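Local coordinates for protein Alpha/beta hydrolase (PDB 4EZI) that is of unknown biochemical function but has an alpha/beta-hydrolase fold and may act as a lipase, at residues Lys28-Thr36 with Ala354-Gln362; Val64-Val74 with Ala148-Pro158. All coordinates share one frame; numbering follows the deposited sequence. Where two conformers were deposited one is given.

Contact 1 (Lys28-Thr36 with Ala354-Gln362); sequences KMPPLDTLT and AHPFVLKEQ
Pro31 sets its CD over the face of the Phe357 ring: CD sits 3.6 Å from the centroid of the Phe357 ring and 10° off the ring normal, which meets the definition of a CH-pi contact. The proline and phenylalanine side chains cross at about a right angle. Phe357 reaches back to this position although its CB points away from the loop, because CG stands beside its own backbone N (chi1 -64°). The peptide bond before Pro31 is cis, and Pro30 O approaches Pro356 CG at 3.5 Å. Met29, a selenomethionine, in one of its two conformers bends at chi3 and brings CE to Pro356.

Leu32 divides its branches over the helix. CD1 reaches one conformer of Leu359, while CD2 lies against the backbone of Lys360. Next along the helix, the Lys360 chain, bent at chi2 (53°), slides past Leu35 in the opposite direction, with Leu35 CD2 3.8 Å from Lys360 CE. Thr34 OG1 meets the same lysine carbon but donates its hydrogen bond inside the loop, to Pro31 O at 2.8 Å; that oxygen also accepts from Thr34 N, so two bonds hold the 3-10 turn. Lys360 NZ pairs with Asp364, and His355 NE2 is bonded to Tyr101 OH.

The contact packs the loop between helix 19-27 and strand 41-51 on the C-terminal helix 355-370, with helix 99-108 also touching Met29, Leu32 and Leu359. No hydrogen bond joins the two segments; prolines, an aromatic face and aliphatic branches hold them together, while the polar ends of Thr34, Lys360 and His355 find partners within their own segment or outside both.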
loop_
_atom_site.group_PDB
_atom_site.type_symbol
_atom_site.label_atom_id
_atom_site.label_comp_id
_atom_site.label_asym_id
_atom_site.label_seq_id
_atom_site.Cartn_x
_atom_site.Cartn_y
_atom_site.Cartn_z
ATOM N N LYS A 28 -11.849 -9.395 -16.371
ATOM C CA LYS A 28 -11.056 -8.344 -17.001
ATOM C C LYS A 28 -9.550 -8.423 -16.689
ATOM O O LYS A 28 -8.765 -7.732 -17.360
ATOM C CB LYS A 28 -11.569 -6.958 -16.573
ATOM C CG LYS A 28 -12.944 -6.622 -17.122
ATOM C CD LYS A 28 -13.535 -5.301 -16.620
ATOM C CE LYS A 28 -14.994 -5.181 -17.113
ATOM N NZ LYS A 28 -15.707 -3.972 -16.639
HETATM N N MSE A 29 -9.138 -9.238 -15.707
HETATM C CA MSE A 29 -7.742 -9.214 -15.226
HETATM C C MSE A 29 -7.187 -10.619 -15.023
HETATM O O MSE A 29 -6.906 -11.063 -13.916
HETATM C CB MSE A 29 -7.655 -8.361 -13.957
HETATM C CG MSE A 29 -8.079 -6.894 -14.191
HETATM SE SE MSE A 29 -7.711 -5.716 -12.698
HETATM C CE MSE A 29 -5.782 -5.720 -12.842
ATOM N N PRO A 30 -6.968 -11.324 -16.144
ATOM C CA PRO A 30 -6.238 -12.582 -16.031
ATOM C C PRO A 30 -4.899 -12.384 -15.279
ATOM O O PRO A 30 -4.212 -11.374 -15.493
ATOM C CB PRO A 30 -5.983 -12.993 -17.485
ATOM C CG PRO A 30 -6.735 -12.089 -18.300
ATOM C CD PRO A 30 -7.201 -10.923 -17.539
ATOM N N PRO A 31 -4.501 -13.343 -14.426
ATOM C CA PRO A 31 -5.026 -14.681 -14.237
ATOM C C PRO A 31 -6.079 -14.791 -13.119
ATOM O O PRO A 31 -6.398 -15.886 -12.675
ATOM C CB PRO A 31 -3.768 -15.463 -13.857
ATOM C CG PRO A 31 -3.009 -14.492 -13.031
ATOM C CD PRO A 31 -3.203 -13.180 -13.740
ATOM N N LEU A 32 -6.631 -13.659 -12.679
ATOM C CA LEU A 32 -7.617 -13.648 -11.592
ATOM C C LEU A 32 -8.957 -14.228 -12.041
ATOM O O LEU A 32 -9.796 -14.582 -11.217
ATOM C CB LEU A 32 -7.771 -12.237 -11.034
ATOM C CG LEU A 32 -6.516 -11.778 -10.291
ATOM C CD1 LEU A 32 -6.551 -10.264 -10.136
ATOM C CD2 LEU A 32 -6.295 -12.511 -8.958
ATOM N N ASP A 33 -9.144 -14.316 -13.346
ATOM C CA ASP A 33 -10.328 -14.914 -13.920
ATOM C C ASP A 33 -10.456 -16.405 -13.561
ATOM O O ASP A 33 -11.525 -16.986 -13.716
ATOM C CB ASP A 33 -10.349 -14.681 -15.439
ATOM C CG ASP A 33 -9.174 -15.333 -16.170
ATOM O OD1 ASP A 33 -8.071 -15.453 -15.598
ATOM O OD2 ASP A 33 -9.372 -15.725 -17.355
ATOM N N THR A 34 -9.375 -17.014 -13.078
ATOM C CA THR A 34 -9.385 -18.406 -12.666
ATOM C C THR A 34 -9.926 -18.607 -11.240
ATOM O O THR A 34 -10.125 -19.748 -10.810
ATOM C CB THR A 34 -7.975 -19.051 -12.781
ATOM O OG1 THR A 34 -7.080 -18.453 -11.851
ATOM C CG2 THR A 34 -7.410 -18.920 -14.186
ATOM N N LEU A 35 -10.154 -17.529 -10.497
ATOM C CA LEU A 35 -10.725 -17.641 -9.150
ATOM C C LEU A 35 -12.220 -17.893 -9.252
ATOM O O LEU A 35 -12.883 -17.377 -10.145
ATOM C CB LEU A 35 -10.459 -16.360 -8.359
ATOM C CG LEU A 35 -8.987 -16.059 -8.047
ATOM C CD1 LEU A 35 -8.873 -14.702 -7.335
ATOM C CD2 LEU A 35 -8.389 -17.122 -7.154
ATOM N N THR A 36 -12.738 -18.685 -8.332
ATOM C CA THR A 36 -14.158 -18.969 -8.228
ATOM C C THR A 36 -14.798 -18.023 -7.207
ATOM O O THR A 36 -14.252 -17.823 -6.123
ATOM C CB THR A 36 -14.373 -20.425 -7.743
ATOM O OG1 THR A 36 -13.769 -21.343 -8.671
ATOM C CG2 THR A 36 -15.847 -20.757 -7.629
ATOM N N ALA A 354 2.160 -6.825 -14.361
ATOM C CA ALA A 354 2.347 -7.902 -13.404
ATOM C C ALA A 354 1.305 -7.909 -12.299
ATOM O O ALA A 354 1.173 -8.903 -11.598
ATOM C CB ALA A 354 3.747 -7.838 -12.797
ATOM N N HIS A 355 0.608 -6.791 -12.104
ATOM C CA HIS A 355 -0.224 -6.627 -10.923
ATOM C C HIS A 355 -1.229 -7.771 -10.702
ATOM O O HIS A 355 -1.269 -8.324 -9.603
ATOM C CB HIS A 355 -0.872 -5.256 -10.973
ATOM C CG HIS A 355 -1.754 -4.949 -9.811
ATOM N ND1 HIS A 355 -1.373 -5.145 -8.502
ATOM C CD2 HIS A 355 -2.992 -4.404 -9.767
ATOM C CE1 HIS A 355 -2.333 -4.717 -7.699
ATOM N NE2 HIS A 355 -3.330 -4.267 -8.442
ATOM N N PRO A 356 -2.031 -8.156 -11.713
ATOM C CA PRO A 356 -3.001 -9.232 -11.421
ATOM C C PRO A 356 -2.341 -10.584 -11.134
ATOM O O PRO A 356 -2.894 -11.400 -10.385
ATOM C CB PRO A 356 -3.883 -9.278 -12.670
ATOM C CG PRO A 356 -3.090 -8.618 -13.739
ATOM C CD PRO A 356 -2.229 -7.588 -13.053
ATOM N N PHE A 357 -1.162 -10.818 -11.715
ATOM C CA PHE A 357 -0.394 -12.024 -11.417
ATOM C C PHE A 357 0.080 -12.021 -9.967
ATOM O O PHE A 357 0.018 -13.042 -9.272
ATOM C CB PHE A 357 0.808 -12.156 -12.365
ATOM C CG PHE A 357 0.436 -12.340 -13.815
ATOM C CD1 PHE A 357 0.143 -11.250 -14.597
ATOM C CD2 PHE A 357 0.375 -13.604 -14.406
ATOM C CE1 PHE A 357 -0.227 -11.386 -15.914
ATOM C CE2 PHE A 357 0.002 -13.740 -15.743
ATOM C CZ PHE A 357 -0.302 -12.637 -16.483
ATOM N N VAL A 358 0.557 -10.876 -9.500
ATOM C CA VAL A 358 0.973 -10.713 -8.115
ATOM C C VAL A 358 -0.224 -10.882 -7.171
ATOM O O VAL A 358 -0.098 -11.580 -6.145
ATOM C CB VAL A 358 1.698 -9.381 -7.907
ATOM C CG1 VAL A 358 1.905 -9.093 -6.421
ATOM C CG2 VAL A 358 3.032 -9.387 -8.671
ATOM N N LEU A 359 -1.368 -10.275 -7.498
ATOM C CA LEU A 359 -2.555 -10.461 -6.659
ATOM C C LEU A 359 -2.914 -11.947 -6.516
ATOM O O LEU A 359 -3.285 -12.407 -5.432
ATOM C CB LEU A 359 -3.719 -9.608 -7.190
ATOM C CG LEU A 359 -5.077 -9.602 -6.463
ATOM C CD1 LEU A 359 -4.952 -9.343 -4.989
ATOM C CD2 LEU A 359 -6.019 -8.578 -7.108
ATOM N N LYS A 360 -2.845 -12.679 -7.621
ATOM C CA LYS A 360 -3.161 -14.119 -7.594
ATOM C C LYS A 360 -2.215 -14.862 -6.654
ATOM O O LYS A 360 -2.653 -15.702 -5.858
ATOM C CB LYS A 360 -3.100 -14.691 -9.013
ATOM C CG LYS A 360 -3.416 -16.174 -9.134
ATOM C CD LYS A 360 -4.717 -16.584 -8.525
ATOM C CE LYS A 360 -5.158 -18.004 -8.988
ATOM N NZ LYS A 360 -3.997 -18.918 -9.244
ATOM N N GLU A 361 -0.932 -14.526 -6.716
ATOM C CA GLU A 361 0.037 -15.115 -5.800
ATOM C C GLU A 361 -0.260 -14.794 -4.352
ATOM O O GLU A 361 -0.070 -15.642 -3.471
ATOM C CB GLU A 361 1.458 -14.713 -6.138
ATOM C CG GLU A 361 1.961 -15.137 -7.513
ATOM C CD GLU A 361 2.016 -16.645 -7.762
ATOM O OE1 GLU A 361 2.160 -17.438 -6.812
ATOM O OE2 GLU A 361 1.948 -17.032 -8.950
ATOM N N GLN A 362 -0.673 -13.560 -4.080
ATOM C CA GLN A 362 -1.014 -13.174 -2.707
ATOM C C GLN A 362 -2.163 -14.022 -2.173
ATOM O O GLN A 362 -2.076 -14.569 -1.078
ATOM C CB GLN A 362 -1.370 -11.676 -2.638
ATOM C CG GLN A 362 -0.181 -10.780 -2.909
ATOM C CD GLN A 362 -0.571 -9.324 -3.114
ATOM O OE1 GLN A 362 -1.648 -9.014 -3.614
ATOM N NE2 GLN A 362 0.311 -8.410 -2.730
#

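Contact 2 (Val64-Val74 with Ala148-Pro158); sequences VAMPIHPVGQV and AKELANRLHYP
Tyr157 OH donates to Pro67 O at 2.7 Å, the one hydrogen bond between the segments. The hydroxyl lies in the carbonyl plane on a lone pair, with a C=O...O angle of 126°, and the carbonyl oxygen in turn sits at the edge of the tyrosine ring. Having CG anti to the backbone N (chi1 -170°) carries the ring from the loop across to Pro67. There Met66, a selenomethionine, runs antiparallel to it over one face: CB is offset toward the rim, and SE stands 4.3 Å from the centroid of the Tyr157 ring, a Met-aromatic contact. Beyond SE the extended chain delivers Met66 CE to the helix, 3.6 Å from Leu151 CD2 and close to Ala152. Val64 CG2 touches Ala148 CB at 3.7 Å one turn earlier. Val74 crosses the tyrosine side chain at about a right angle, Val74 CG2 being 3.7 Å from Tyr157 OH.

Helix 148-154 ends in a Schellman motif at His156, which turns the chain so that Tyr157 faces the sheet. The axes of helix 148-154 and strand 64-67 approach to 10.0 Å and cross at -42°, the layered helix-on-sheet packing of an alpha/beta-hydrolase fold.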
loop_
_atom_site.group_PDB
_atom_site.type_symbol
_atom_site.label_atom_id
_atom_site.label_comp_id
_atom_site.label_asym_id
_atom_site.label_seq_id
_atom_site.Cartn_x
_atom_site.Cartn_y
_atom_site.Cartn_z
ATOM N N VAL A 64 -14.572 -1.268 4.368
ATOM C CA VAL A 64 -14.682 -2.614 4.919
ATOM C C VAL A 64 -15.732 -3.382 4.115
ATOM O O VAL A 64 -16.838 -2.893 3.889
ATOM C CB VAL A 64 -15.091 -2.614 6.407
ATOM C CG1 VAL A 64 -15.166 -4.039 6.938
ATOM C CG2 VAL A 64 -14.131 -1.764 7.215
ATOM N N ALA A 65 -15.395 -4.585 3.673
ATOM C CA ALA A 65 -16.280 -5.437 2.889
ATOM C C ALA A 65 -16.420 -6.785 3.572
ATOM O O ALA A 65 -15.425 -7.443 3.851
ATOM C CB ALA A 65 -15.735 -5.619 1.485
HETATM N N MSE A 66 -17.666 -7.162 3.870
HETATM C CA MSE A 66 -17.993 -8.343 4.665
HETATM C C MSE A 66 -18.758 -9.358 3.809
HETATM O O MSE A 66 -19.899 -9.086 3.412
HETATM C CB MSE A 66 -18.863 -7.961 5.877
HETATM C CG MSE A 66 -18.124 -7.124 6.893
HETATM SE SE MSE A 66 -19.325 -6.421 8.262
HETATM C CE MSE A 66 -18.048 -5.466 9.376
ATOM N N PRO A 67 -18.170 -10.543 3.576
ATOM C CA PRO A 67 -18.945 -11.626 2.949
ATOM C C PRO A 67 -20.243 -11.903 3.704
ATOM O O PRO A 67 -20.256 -12.023 4.928
ATOM C CB PRO A 67 -17.991 -12.819 3.024
ATOM C CG PRO A 67 -16.619 -12.225 3.015
ATOM C CD PRO A 67 -16.759 -10.929 3.772
ATOM N N ILE A 68 -21.323 -11.996 2.945
ATOM C CA ILE A 68 -22.643 -12.265 3.493
ATOM C C ILE A 68 -22.812 -13.829 3.470
ATOM O O ILE A 68 -22.493 -14.499 2.503
ATOM C CB ILE A 68 -23.749 -11.559 2.657
ATOM C CG1 ILE A 68 -23.513 -10.036 2.589
ATOM C CG2 ILE A 68 -25.151 -11.884 3.206
ATOM C CD1 ILE A 68 -24.301 -9.349 1.437
ATOM N N HIS A 69 -23.288 -14.382 4.550
ATOM C CA HIS A 69 -23.463 -15.821 4.674
ATOM C C HIS A 69 -22.178 -16.637 4.539
ATOM O O HIS A 69 -22.100 -17.562 3.718
ATOM C CB HIS A 69 -24.488 -16.360 3.672
ATOM C CG HIS A 69 -25.840 -15.743 3.799
ATOM N ND1 HIS A 69 -26.663 -15.530 2.714
ATOM C CD2 HIS A 69 -26.507 -15.275 4.879
ATOM C CE1 HIS A 69 -27.785 -14.961 3.123
ATOM N NE2 HIS A 69 -27.715 -14.794 4.432
ATOM N N PRO A 70 -21.178 -16.331 5.370
ATOM C CA PRO A 70 -19.952 -17.102 5.298
ATOM C C PRO A 70 -20.187 -18.589 5.629
ATOM O O PRO A 70 -20.980 -18.904 6.514
ATOM C CB PRO A 70 -19.057 -16.424 6.319
ATOM C CG PRO A 70 -19.963 -15.698 7.217
ATOM C CD PRO A 70 -21.118 -15.295 6.415
ATOM N N VAL A 71 -19.502 -19.464 4.906
ATOM C CA VAL A 71 -19.602 -20.933 5.117
ATOM C C VAL A 71 -18.618 -21.381 6.209
ATOM O O VAL A 71 -18.865 -22.312 6.986
ATOM C CB VAL A 71 -19.406 -21.650 3.734
ATOM C CG1 VAL A 71 -19.351 -23.169 3.856
ATOM C CG2 VAL A 71 -20.542 -21.214 2.780
ATOM N N GLY A 72 -17.496 -20.687 6.282
ATOM C CA GLY A 72 -16.511 -20.923 7.326
ATOM C C GLY A 72 -16.370 -19.702 8.219
ATOM O O GLY A 72 -17.062 -18.670 8.049
ATOM N N GLN A 73 -15.464 -19.789 9.176
ATOM C CA GLN A 73 -15.185 -18.634 10.029
ATOM C C GLN A 73 -14.324 -17.669 9.224
ATOM O O GLN A 73 -13.445 -18.093 8.491
ATOM C CB GLN A 73 -14.493 -19.022 11.344
ATOM C CG GLN A 73 -14.741 -17.985 12.475
ATOM C CD GLN A 73 -14.358 -18.492 13.865
ATOM O OE1 GLN A 73 -13.276 -19.032 14.056
ATOM N NE2 GLN A 73 -15.242 -18.290 14.842
ATOM N N VAL A 74 -14.612 -16.378 9.342
ATOM C CA VAL A 74 -14.102 -15.358 8.432
ATOM C C VAL A 74 -12.811 -14.748 8.935
ATOM O O VAL A 74 -12.757 -14.135 9.991
ATOM C CB VAL A 74 -15.170 -14.255 8.208
ATOM C CG1 VAL A 74 -14.655 -13.180 7.276
ATOM C CG2 VAL A 74 -16.457 -14.854 7.663
ATOM N N ALA A 148 -12.013 -1.441 11.939
ATOM C CA ALA A 148 -12.794 -2.423 11.225
ATOM C C ALA A 148 -13.245 -3.563 12.127
ATOM O O ALA A 148 -14.370 -4.055 12.024
ATOM C CB ALA A 148 -12.010 -2.971 10.046
ATOM N N LYS A 149 -12.378 -3.967 13.047
ATOM C CA LYS A 149 -12.753 -4.977 14.017
ATOM C C LYS A 149 -13.837 -4.470 14.950
ATOM O O LYS A 149 -14.718 -5.232 15.359
ATOM C CB LYS A 149 -11.533 -5.481 14.773
ATOM C CG LYS A 149 -10.610 -6.316 13.852
ATOM C CD LYS A 149 -9.371 -6.861 14.491
ATOM C CE LYS A 149 -9.695 -8.144 15.247
ATOM N NZ LYS A 149 -8.472 -8.777 15.779
ATOM N N GLU A 150 -13.755 -3.200 15.322
ATOM C CA GLU A 150 -14.854 -2.602 16.091
ATOM C C GLU A 150 -16.184 -2.657 15.344
ATOM O O GLU A 150 -17.239 -2.953 15.930
ATOM C CB GLU A 150 -14.555 -1.151 16.481
ATOM C CG GLU A 150 -13.376 -0.973 17.432
ATOM C CD GLU A 150 -12.973 0.476 17.637
ATOM O OE1 GLU A 150 -13.837 1.364 17.546
ATOM O OE2 GLU A 150 -11.770 0.737 17.903
ATOM N N LEU A 151 -16.147 -2.352 14.050
ATOM C CA LEU A 151 -17.366 -2.458 13.227
ATOM C C LEU A 151 -17.919 -3.868 13.242
ATOM O O LEU A 151 -19.131 -4.065 13.463
ATOM C CB LEU A 151 -17.082 -1.978 11.802
ATOM C CG LEU A 151 -18.261 -2.098 10.840
ATOM C CD1 LEU A 151 -19.403 -1.165 11.245
ATOM C CD2 LEU A 151 -17.776 -1.852 9.398
ATOM N N ALA A 152 -17.054 -4.847 13.036
ATOM C CA ALA A 152 -17.526 -6.232 13.037
ATOM C C ALA A 152 -18.150 -6.586 14.385
ATOM O O ALA A 152 -19.203 -7.240 14.414
ATOM C CB ALA A 152 -16.376 -7.191 12.672
ATOM N N ASN A 153 -17.577 -6.104 15.492
ATOM C CA ASN A 153 -18.162 -6.376 16.828
ATOM C C ASN A 153 -19.538 -5.733 16.949
ATOM O O ASN A 153 -20.480 -6.346 17.453
ATOM C CB ASN A 153 -17.233 -5.901 17.932
ATOM C CG ASN A 153 -17.777 -6.199 19.324
ATOM O OD1 ASN A 153 -18.369 -7.256 19.565
ATOM N ND2 ASN A 153 -17.567 -5.267 20.249
ATOM N N ARG A 154 -19.653 -4.492 16.502
ATOM C CA ARG A 154 -20.934 -3.785 16.566
ATOM C C ARG A 154 -22.016 -4.466 15.735
ATOM O O ARG A 154 -23.198 -4.396 16.077
ATOM C CB ARG A 154 -20.765 -2.341 16.125
ATOM C CG ARG A 154 -20.024 -1.502 17.154
ATOM C CD ARG A 154 -19.566 -0.217 16.553
ATOM N NE ARG A 154 -18.911 0.696 17.499
ATOM C CZ ARG A 154 -19.509 1.656 18.204
ATOM N NH1 ARG A 154 -20.825 1.838 18.143
ATOM N NH2 ARG A 154 -18.781 2.434 18.994
ATOM N N LEU A 155 -21.628 -5.119 14.651
ATOM C CA LEU A 155 -22.559 -5.789 13.754
ATOM C C LEU A 155 -22.736 -7.275 14.043
ATOM O O LEU A 155 -23.438 -7.952 13.305
ATOM C CB LEU A 155 -22.134 -5.576 12.287
ATOM C CG LEU A 155 -22.216 -4.130 11.815
ATOM C CD1 LEU A 155 -21.688 -4.007 10.396
ATOM C CD2 LEU A 155 -23.678 -3.661 11.877
ATOM N N HIS A 156 -22.108 -7.767 15.108
ATOM C CA HIS A 156 -22.143 -9.180 15.493
ATOM C C HIS A 156 -21.662 -10.070 14.358
ATOM O O HIS A 156 -22.220 -11.152 14.114
ATOM C CB HIS A 156 -23.549 -9.643 15.917
ATOM C CG HIS A 156 -24.066 -9.008 17.160
ATOM N ND1 HIS A 156 -24.976 -9.646 17.978
ATOM C CD2 HIS A 156 -23.837 -7.801 17.728
ATOM C CE1 HIS A 156 -25.280 -8.858 18.991
ATOM N NE2 HIS A 156 -24.610 -7.731 18.865
ATOM N N TYR A 157 -20.617 -9.639 13.666
ATOM C CA TYR A 157 -20.066 -10.392 12.540
ATOM C C TYR A 157 -18.903 -11.165 13.095
ATOM O O TYR A 157 -17.914 -10.573 13.426
ATOM C CB TYR A 157 -19.595 -9.410 11.470
ATOM C CG TYR A 157 -19.212 -10.049 10.153
ATOM C CD1 TYR A 157 -20.183 -10.481 9.275
ATOM C CD2 TYR A 157 -17.878 -10.251 9.823
ATOM C CE1 TYR A 157 -19.854 -11.041 8.067
ATOM C CE2 TYR A 157 -17.541 -10.816 8.627
ATOM C CZ TYR A 157 -18.527 -11.218 7.748
ATOM O OH TYR A 157 -18.156 -11.794 6.556
ATOM N N PRO A 158 -19.033 -12.485 13.255
ATOM C CA PRO A 158 -17.901 -13.115 13.910
ATOM C C PRO A 158 -16.767 -13.319 12.926
ATOM O O PRO A 158 -16.977 -13.654 11.806
ATOM C CB PRO A 158 -18.464 -14.458 14.375
ATOM C CG PRO A 158 -19.553 -14.734 13.402
ATOM C CD PRO A 158 -20.202 -13.382 13.266
#

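In the fold
From the N terminus the chain passes strand 8-17 and helix 19-27, then enters the loop whose residues 28-36 pair in contact 1 with helix 355-370, closing a loop of 317 intervening residues. Contact 2 is nested wholly inside that loop: residues 64-74, on strand 57-67 and the loop after it, meet the end of helix 134-154 and the loop that leaves it for strand 159-160, with 73 residues between. Contacts 1 and 2 do not touch. Contact 1 joins the N-terminal region to the C-terminal helix, whereas contact 2 packs the end of helix 134-154 on strand 57-67, in the antiparallel part of the sheet, and on the loop that leads to strand 74-80.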